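Local coordinates for protein serine racemase (PDB 4ECL) that belongs to the alanine racemase family and pairs a TIM-barrel domain with a beta-rich C-terminal domain in the cytoplasmic part of VanTG, at residues 295-307 with 332-344. Residues are numbered along the deposited sequence; the frame is centred on the assembly and turned at random.
Sequences GNSYVLIGGRQAP and IATLIGKDGKEEI
L300 and T334 form an antiparallel hydrogen-bonded pair that joins strands 298-301 and 332-334. L300 N donates to T334 O at 2.9 Å, and T334 N returns a bond to L300 O at 2.8 Å. Both are nearly straight, 169° at the hydrogen.

A second grip holds the type I' turn of the 298-307 hairpin. G303 N donates to D339 OD2 at 2.9 Å and meets it from above the carboxylate plane. CG of D339 lies anti to the backbone N (chi1 -175°), which carries the carboxylate to the turn. Q305 NE2 reaches E342 OE1 in a weak bond of 3.3 Å, the amide and carboxylate planes almost perpendicular. A water accepts from G302 N and donates to I332 O.

L300 centres the apolar packing: its CD1 lies 3.6 Å from E342 CB and touches I344 CG2. Y298 meets I344 CD1 obliquely with its phenol end, while Q305 CD sits over one ring face, toward its rim. On the other sheet face, I301 CG1 packs on A333 CB, and V299 CG1 lies alongside L335 CG.

The 338-344 hairpin folds over one face of the C-terminal domain sheet. V319 of strand 317-320 backs V299 and I301, strand 245-257 flanks strand 332-334, and helix 346-352 packs on Y298 and I344.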
ATOM      1  N   GLY A 295     -11.943  -8.365 -15.257  1.00 45.19           N
ATOM      2  CA  GLY A 295     -11.528  -9.649 -15.793  1.00 47.44           C
ATOM      3  C   GLY A 295     -10.019  -9.843 -15.848  1.00 48.19           C
ATOM      4  O   GLY A 295      -9.526 -10.886 -16.297  1.00 45.22           O
ATOM      5  N   ASN A 296      -9.278  -8.848 -15.377  1.00 43.44           N
ATOM      6  CA  ASN A 296      -7.824  -8.962 -15.339  1.00 48.14           C
ATOM      7  C   ASN A 296      -7.322  -9.887 -14.232  1.00 46.14           C
ATOM      8  O   ASN A 296      -6.116 -10.103 -14.085  1.00 45.72           O
ATOM      9  CB  ASN A 296      -7.170  -7.584 -15.283  1.00 52.22           C
ATOM     10  CG  ASN A 296      -7.172  -6.910 -16.629  1.00 58.97           C
ATOM     11  OD1 ASN A 296      -6.922  -7.555 -17.647  1.00 57.22           O
ATOM     12  ND2 ASN A 296      -7.481  -5.617 -16.652  1.00 65.48           N
ATOM     13  N   SER A 297      -8.264 -10.431 -13.470  1.00 42.85           N
ATOM     14  CA  SER A 297      -8.005 -11.555 -12.584  1.00 38.69           C
ATOM     15  C   SER A 297      -9.335 -12.221 -12.215  1.00 37.51           C
ATOM     16  O   SER A 297     -10.417 -11.734 -12.565  1.00 35.52           O
ATOM     17  CB  SER A 297      -7.247 -11.121 -11.323  1.00 37.50           C
ATOM     18  OG  SER A 297      -6.475 -12.204 -10.792  1.00 38.44           O
ATOM     19  N   TYR A 298      -9.244 -13.343 -11.518  1.00 28.97           N
ATOM     20  CA  TYR A 298     -10.418 -14.023 -11.010  1.00 26.12           C
ATOM     21  C   TYR A 298     -10.133 -14.381  -9.561  1.00 25.52           C
ATOM     22  O   TYR A 298      -9.003 -14.270  -9.102  1.00 26.96           O
ATOM     23  CB  TYR A 298     -10.702 -15.286 -11.830  1.00 25.63           C
ATOM     24  CG  TYR A 298      -9.524 -16.241 -11.919  1.00 29.84           C
ATOM     25  CD1 TYR A 298      -9.276 -17.159 -10.909  1.00 34.84           C
ATOM     26  CD2 TYR A 298      -8.660 -16.218 -13.012  1.00 30.71           C
ATOM     27  CE1 TYR A 298      -8.203 -18.033 -10.981  1.00 37.62           C
ATOM     28  CE2 TYR A 298      -7.581 -17.088 -13.091  1.00 35.24           C
ATOM     29  CZ  TYR A 298      -7.360 -17.991 -12.071  1.00 38.79           C
ATOM     30  OH  TYR A 298      -6.296 -18.863 -12.128  1.00 44.54           O
ATOM     31  N   VAL A 299     -11.144 -14.806  -8.825  1.00 24.80           N
ATOM     32  CA  VAL A 299     -10.866 -15.334  -7.503  1.00 24.24           C
ATOM     33  C   VAL A 299     -11.331 -16.779  -7.445  1.00 26.42           C
ATOM     34  O   VAL A 299     -12.005 -17.257  -8.358  1.00 24.20           O
ATOM     35  CB  VAL A 299     -11.540 -14.503  -6.410  1.00 23.25           C
ATOM     36  CG1 VAL A 299     -11.060 -13.049  -6.480  1.00 22.69           C
ATOM     37  CG2 VAL A 299     -13.056 -14.566  -6.550  1.00 19.79           C
ATOM     38  N   LEU A 300     -10.960 -17.484  -6.384  1.00 24.63           N
ATOM     39  CA  LEU A 300     -11.432 -18.849  -6.211  1.00 25.27           C
ATOM     40  C   LEU A 300     -12.525 -18.899  -5.146  1.00 26.40           C
ATOM     41  O   LEU A 300     -12.337 -18.454  -4.008  1.00 26.23           O
ATOM     42  CB  LEU A 300     -10.286 -19.804  -5.866  1.00 21.13           C
ATOM     43  CG  LEU A 300      -9.142 -19.893  -6.889  1.00 22.76           C
ATOM     44  CD1 LEU A 300      -8.059 -20.878  -6.430  1.00 22.36           C
ATOM     45  CD2 LEU A 300      -9.646 -20.262  -8.281  1.00 22.25           C
ATOM     46  N   ILE A 301     -13.676 -19.418  -5.541  1.00 26.01           N
ATOM     47  CA  ILE A 301     -14.775 -19.639  -4.611  1.00 24.42           C
ATOM     48  C   ILE A 301     -15.308 -21.047  -4.841  1.00 30.48           C
ATOM     49  O   ILE A 301     -15.602 -21.425  -5.978  1.00 28.17           O
ATOM     50  CB  ILE A 301     -15.911 -18.616  -4.779  1.00 22.58           C
ATOM     51  CG1 ILE A 301     -15.423 -17.209  -4.418  1.00 25.53           C
ATOM     52  CG2 ILE A 301     -17.084 -18.999  -3.887  1.00 24.01           C
ATOM     53  CD1 ILE A 301     -16.422 -16.098  -4.730  1.00 27.31           C
ATOM     54  N   GLY A 302     -15.413 -21.815  -3.760  1.00 23.59           N
ATOM     55  CA  GLY A 302     -15.836 -23.203  -3.847  1.00 30.58           C
ATOM     56  C   GLY A 302     -15.007 -23.987  -4.850  1.00 35.38           C
ATOM     57  O   GLY A 302     -15.522 -24.856  -5.559  1.00 41.42           O
ATOM     58  N   GLY A 303     -13.722 -23.656  -4.927  1.00 29.55           N
ATOM     59  CA  GLY A 303     -12.816 -24.326  -5.836  1.00 32.67           C
ATOM     60  C   GLY A 303     -12.974 -23.943  -7.295  1.00 33.18           C
ATOM     61  O   GLY A 303     -12.398 -24.579  -8.172  1.00 44.23           O
ATOM     62  N   ARG A 304     -13.747 -22.904  -7.570  1.00 28.76           N
ATOM     63  CA  ARG A 304     -14.000 -22.511  -8.952  1.00 30.25           C
ATOM     64  C   ARG A 304     -13.570 -21.067  -9.214  1.00 31.48           C
ATOM     65  O   ARG A 304     -13.459 -20.253  -8.287  1.00 30.46           O
ATOM     66  CB  ARG A 304     -15.484 -22.687  -9.280  1.00 35.58           C
ATOM     67  CG  ARG A 304     -16.092 -23.986  -8.758  1.00 41.38           C
ATOM     68  CD  ARG A 304     -15.581 -25.190  -9.528  1.00 38.66           C
ATOM     69  NE  ARG A 304     -15.943 -25.131 -10.943  1.00 46.45           N
ATOM     70  CZ  ARG A 304     -15.650 -26.082 -11.829  1.00 57.00           C
ATOM     71  NH1 ARG A 304     -14.992 -27.171 -11.447  1.00 52.75           N
ATOM     72  NH2 ARG A 304     -16.018 -25.949 -13.099  1.00 62.35           N
ATOM     73  N   GLN A 305     -13.316 -20.746 -10.478  1.00 29.00           N
ATOM     74  CA  GLN A 305     -12.860 -19.404 -10.817  1.00 31.70           C
ATOM     75  C   GLN A 305     -14.027 -18.438 -10.976  1.00 33.90           C
ATOM     76  O   GLN A 305     -14.987 -18.722 -11.697  1.00 29.02           O
ATOM     77  CB  GLN A 305     -12.027 -19.430 -12.093  1.00 28.78           C
ATOM     78  CG  GLN A 305     -10.820 -20.323 -12.000  1.00 27.14           C
ATOM     79  CD  GLN A 305      -9.989 -20.274 -13.256  1.00 34.93           C
ATOM     80  OE1 GLN A 305     -10.302 -19.527 -14.186  1.00 36.04           O
ATOM     81  NE2 GLN A 305      -8.918 -21.067 -13.296  1.00 34.87           N
ATOM     82  N   ALA A 306     -13.940 -17.302 -10.289  1.00 34.27           N
ATOM     83  CA  ALA A 306     -14.962 -16.262 -10.377  1.00 29.15           C
ATOM     84  C   ALA A 306     -14.296 -14.988 -10.859  1.00 26.67           C
ATOM     85  O   ALA A 306     -13.567 -14.345 -10.097  1.00 27.11           O
ATOM     86  CB  ALA A 306     -15.610 -16.040  -9.022  1.00 25.79           C
ATOM     87  N   PRO A 307     -14.517 -14.632 -12.133  1.00 27.25           N
ATOM     88  CA  PRO A 307     -13.850 -13.462 -12.716  1.00 33.45           C
ATOM     89  C   PRO A 307     -14.296 -12.172 -12.033  1.00 35.95           C
ATOM     90  O   PRO A 307     -15.463 -12.026 -11.673  1.00 33.04           O
ATOM     91  CB  PRO A 307     -14.322 -13.470 -14.173  1.00 36.73           C
ATOM     92  CG  PRO A 307     -14.819 -14.859 -14.421  1.00 32.21           C
ATOM     93  CD  PRO A 307     -15.343 -15.350 -13.114  1.00 31.86           C
ATOM     94  N   ILE A 332     -15.786 -18.016   1.619  1.00 27.27           N
ATOM     95  CA  ILE A 332     -14.424 -17.552   1.518  1.00 22.30           C
ATOM     96  C   ILE A 332     -13.983 -17.505   0.065  1.00 25.90           C
ATOM     97  O   ILE A 332     -14.008 -18.511  -0.636  1.00 23.91           O
ATOM     98  CB  ILE A 332     -13.487 -18.452   2.323  1.00 24.56           C
ATOM     99  CG1 ILE A 332     -13.809 -18.318   3.810  1.00 24.78           C
ATOM    100  CG2 ILE A 332     -12.026 -18.064   2.077  1.00 28.03           C
ATOM    101  CD1 ILE A 332     -13.240 -19.430   4.654  1.00 27.91           C
ATOM    102  N   ALA A 333     -13.584 -16.319  -0.379  1.00 22.16           N
ATOM    103  CA  ALA A 333     -12.942 -16.163  -1.674  1.00 28.17           C
ATOM    104  C   ALA A 333     -11.420 -16.126  -1.485  1.00 28.07           C
ATOM    105  O   ALA A 333     -10.910 -15.425  -0.611  1.00 22.23           O
ATOM    106  CB  ALA A 333     -13.414 -14.878  -2.349  1.00 28.69           C
ATOM    107  N   THR A 334     -10.708 -16.872  -2.321  1.00 25.50           N
ATOM    108  CA  THR A 334      -9.253 -16.913  -2.284  1.00 25.06           C
ATOM    109  C   THR A 334      -8.719 -16.069  -3.440  1.00 21.90           C
ATOM    110  O   THR A 334      -8.912 -16.416  -4.606  1.00 28.61           O
ATOM    111  CB  THR A 334      -8.771 -18.375  -2.383  1.00 28.71           C
ATOM    112  OG1 THR A 334      -9.184 -19.071  -1.203  1.00 27.77           O
ATOM    113  CG2 THR A 334      -7.260 -18.459  -2.499  1.00 27.11           C
ATOM    114  N   LEU A 335      -8.097 -14.939  -3.122  1.00 18.03           N
ATOM    115  CA  LEU A 335      -7.575 -14.049  -4.154  1.00 23.18           C
ATOM    116  C   LEU A 335      -6.128 -14.397  -4.480  1.00 26.36           C
ATOM    117  O   LEU A 335      -5.640 -14.152  -5.589  1.00 23.51           O
ATOM    118  CB  LEU A 335      -7.682 -12.580  -3.719  1.00 22.20           C
ATOM    119  CG  LEU A 335      -9.098 -12.046  -3.489  1.00 21.07           C
ATOM    120  CD1 LEU A 335      -9.609 -12.373  -2.078  1.00 23.90           C
ATOM    121  CD2 LEU A 335      -9.172 -10.546  -3.758  1.00 20.55           C
ATOM    122  N   ILE A 336      -5.446 -14.954  -3.491  1.00 25.77           N
ATOM    123  CA  ILE A 336      -4.108 -15.495  -3.674  1.00 24.89           C
ATOM    124  C   ILE A 336      -4.073 -16.741  -2.824  1.00 25.55           C
ATOM    125  O   ILE A 336      -4.394 -16.674  -1.634  1.00 26.51           O
ATOM    126  CB  ILE A 336      -3.007 -14.536  -3.161  1.00 20.65           C
ATOM    127  CG1 ILE A 336      -2.926 -13.270  -4.015  1.00 22.51           C
ATOM    128  CG2 ILE A 336      -1.645 -15.242  -3.161  1.00 29.08           C
ATOM    129  CD1 ILE A 336      -1.946 -12.233  -3.478  1.00 23.48           C
ATOM    130  N   GLY A 337      -3.704 -17.874  -3.420  1.00 24.74           N
ATOM    131  CA  GLY A 337      -3.662 -19.127  -2.688  1.00 26.16           C
ATOM    132  C   GLY A 337      -4.383 -20.293  -3.355  1.00 26.87           C
ATOM    133  O   GLY A 337      -4.692 -20.248  -4.549  1.00 23.99           O
ATOM    134  N   LYS A 338      -4.647 -21.341  -2.575  1.00 32.45           N
ATOM    135  CA  LYS A 338      -5.253 -22.577  -3.091  1.00 32.27           C
ATOM    136  C   LYS A 338      -6.670 -22.776  -2.587  1.00 37.48           C
ATOM    137  O   LYS A 338      -6.998 -22.418  -1.453  1.00 39.11           O
ATOM    138  CB  LYS A 338      -4.449 -23.815  -2.672  1.00 36.21           C
ATOM    139  CG  LYS A 338      -3.022 -23.872  -3.144  1.00 37.08           C
ATOM    140  CD  LYS A 338      -2.375 -25.186  -2.691  1.00 49.54           C
ATOM    141  CE  LYS A 338      -0.837 -25.123  -2.716  1.00 54.45           C
ATOM    142  NZ  LYS A 338      -0.276 -24.190  -1.687  1.00 53.52           N
ATOM    143  N   ASP A 339      -7.495 -23.380  -3.435  1.00 39.15           N
ATOM    144  CA  ASP A 339      -8.859 -23.727  -3.085  1.00 35.20           C
ATOM    145  C   ASP A 339      -9.278 -24.877  -3.980  1.00 36.50           C
ATOM    146  O   ASP A 339      -9.229 -24.767  -5.209  1.00 30.93           O
ATOM    147  CB  ASP A 339      -9.781 -22.528  -3.282  1.00 40.17           C
ATOM    148  CG  ASP A 339     -11.201 -22.796  -2.813  1.00 42.03           C
ATOM    149  OD1 ASP A 339     -11.414 -23.776  -2.060  1.00 40.99           O
ATOM    150  OD2 ASP A 339     -12.102 -22.013  -3.192  1.00 40.27           O
ATOM    151  N   GLY A 340      -9.687 -25.981  -3.362  1.00 47.17           N
ATOM    152  CA  GLY A 340      -9.996 -27.194  -4.097  1.00 46.48           C
ATOM    153  C   GLY A 340      -8.747 -27.666  -4.816  1.00 42.65           C
ATOM    154  O   GLY A 340      -7.687 -27.782  -4.211  1.00 43.19           O
ATOM    155  N   LYS A 341      -8.865 -27.916  -6.117  1.00 45.53           N
ATOM    156  CA  LYS A 341      -7.717 -28.347  -6.915  1.00 44.79           C
ATOM    157  C   LYS A 341      -7.207 -27.177  -7.744  1.00 39.27           C
ATOM    158  O   LYS A 341      -6.422 -27.356  -8.673  1.00 41.26           O
ATOM    159  CB  LYS A 341      -8.109 -29.500  -7.839  1.00 47.61           C
ATOM    160  CG  LYS A 341      -8.920 -30.606  -7.167  1.00 51.02           C
ATOM    161  CD  LYS A 341      -8.087 -31.381  -6.168  1.00 57.20           C
ATOM    162  CE  LYS A 341      -8.649 -32.782  -5.980  1.00 64.62           C
ATOM    163  NZ  LYS A 341      -7.703 -33.670  -5.242  1.00 67.99           N
ATOM    164  N   GLU A 342      -7.680 -25.983  -7.405  1.00 34.87           N
ATOM    165  CA  GLU A 342      -7.313 -24.753  -8.104  1.00 33.77           C
ATOM    166  C   GLU A 342      -6.278 -23.940  -7.313  1.00 28.50           C
ATOM    167  O   GLU A 342      -6.248 -23.991  -6.085  1.00 30.18           O
ATOM    168  CB  GLU A 342      -8.573 -23.907  -8.344  1.00 32.36           C
ATOM    169  CG  GLU A 342      -9.401 -24.324  -9.549  1.00 37.42           C
ATOM    170  CD  GLU A 342      -8.791 -23.891 -10.878  1.00 50.43           C
ATOM    171  OE1 GLU A 342      -7.849 -23.062 -10.875  1.00 51.92           O
ATOM    172  OE2 GLU A 342      -9.257 -24.381 -11.929  1.00 54.19           O
ATOM    173  N   GLU A 343      -5.431 -23.192  -8.016  1.00 26.98           N
ATOM    174  CA  GLU A 343      -4.481 -22.285  -7.351  1.00 27.41           C
ATOM    175  C   GLU A 343      -4.220 -21.015  -8.153  1.00 28.13           C
ATOM    176  O   GLU A 343      -3.996 -21.058  -9.361  1.00 34.09           O
ATOM    177  CB  GLU A 343      -3.141 -22.977  -7.048  1.00 31.34           C
ATOM    178  CG  GLU A 343      -2.161 -22.067  -6.302  1.00 29.40           C
ATOM    179  CD  GLU A 343      -0.891 -22.783  -5.857  1.00 37.06           C
ATOM    180  OE1 GLU A 343      -0.583 -23.880  -6.382  1.00 40.38           O
ATOM    181  OE2 GLU A 343      -0.204 -22.249  -4.966  1.00 32.73           O
ATOM    182  N   ILE A 344      -4.258 -19.881  -7.468  1.00 25.64           N
ATOM    183  CA  ILE A 344      -3.910 -18.608  -8.074  1.00 23.57           C
ATOM    184  C   ILE A 344      -2.711 -18.068  -7.294  1.00 24.76           C
ATOM    185  O   ILE A 344      -2.851 -17.583  -6.169  1.00 27.48           O
ATOM    186  CB  ILE A 344      -5.131 -17.642  -8.067  1.00 39.02           C
ATOM    187  CG1 ILE A 344      -4.753 -16.257  -8.580  1.00 37.80           C
ATOM    188  CG2 ILE A 344      -5.772 -17.562  -6.692  1.00 40.05           C
ATOM    189  CD1 ILE A 344      -4.643 -16.177 -10.087  1.00 41.23           C
TER
HETATM  190  O   HOH W   1      -6.770 -12.703  -8.054  1.00 29.11           O
HETATM  191  O   HOH W   2     -11.784 -19.814  -1.481  1.00 26.07           O
HETATM  192  O   HOH W   3     -15.145 -21.081  -1.142  1.00 23.11           O
HETATM  193  O   HOH W   4     -11.733 -27.574  -7.158  1.00 37.55           O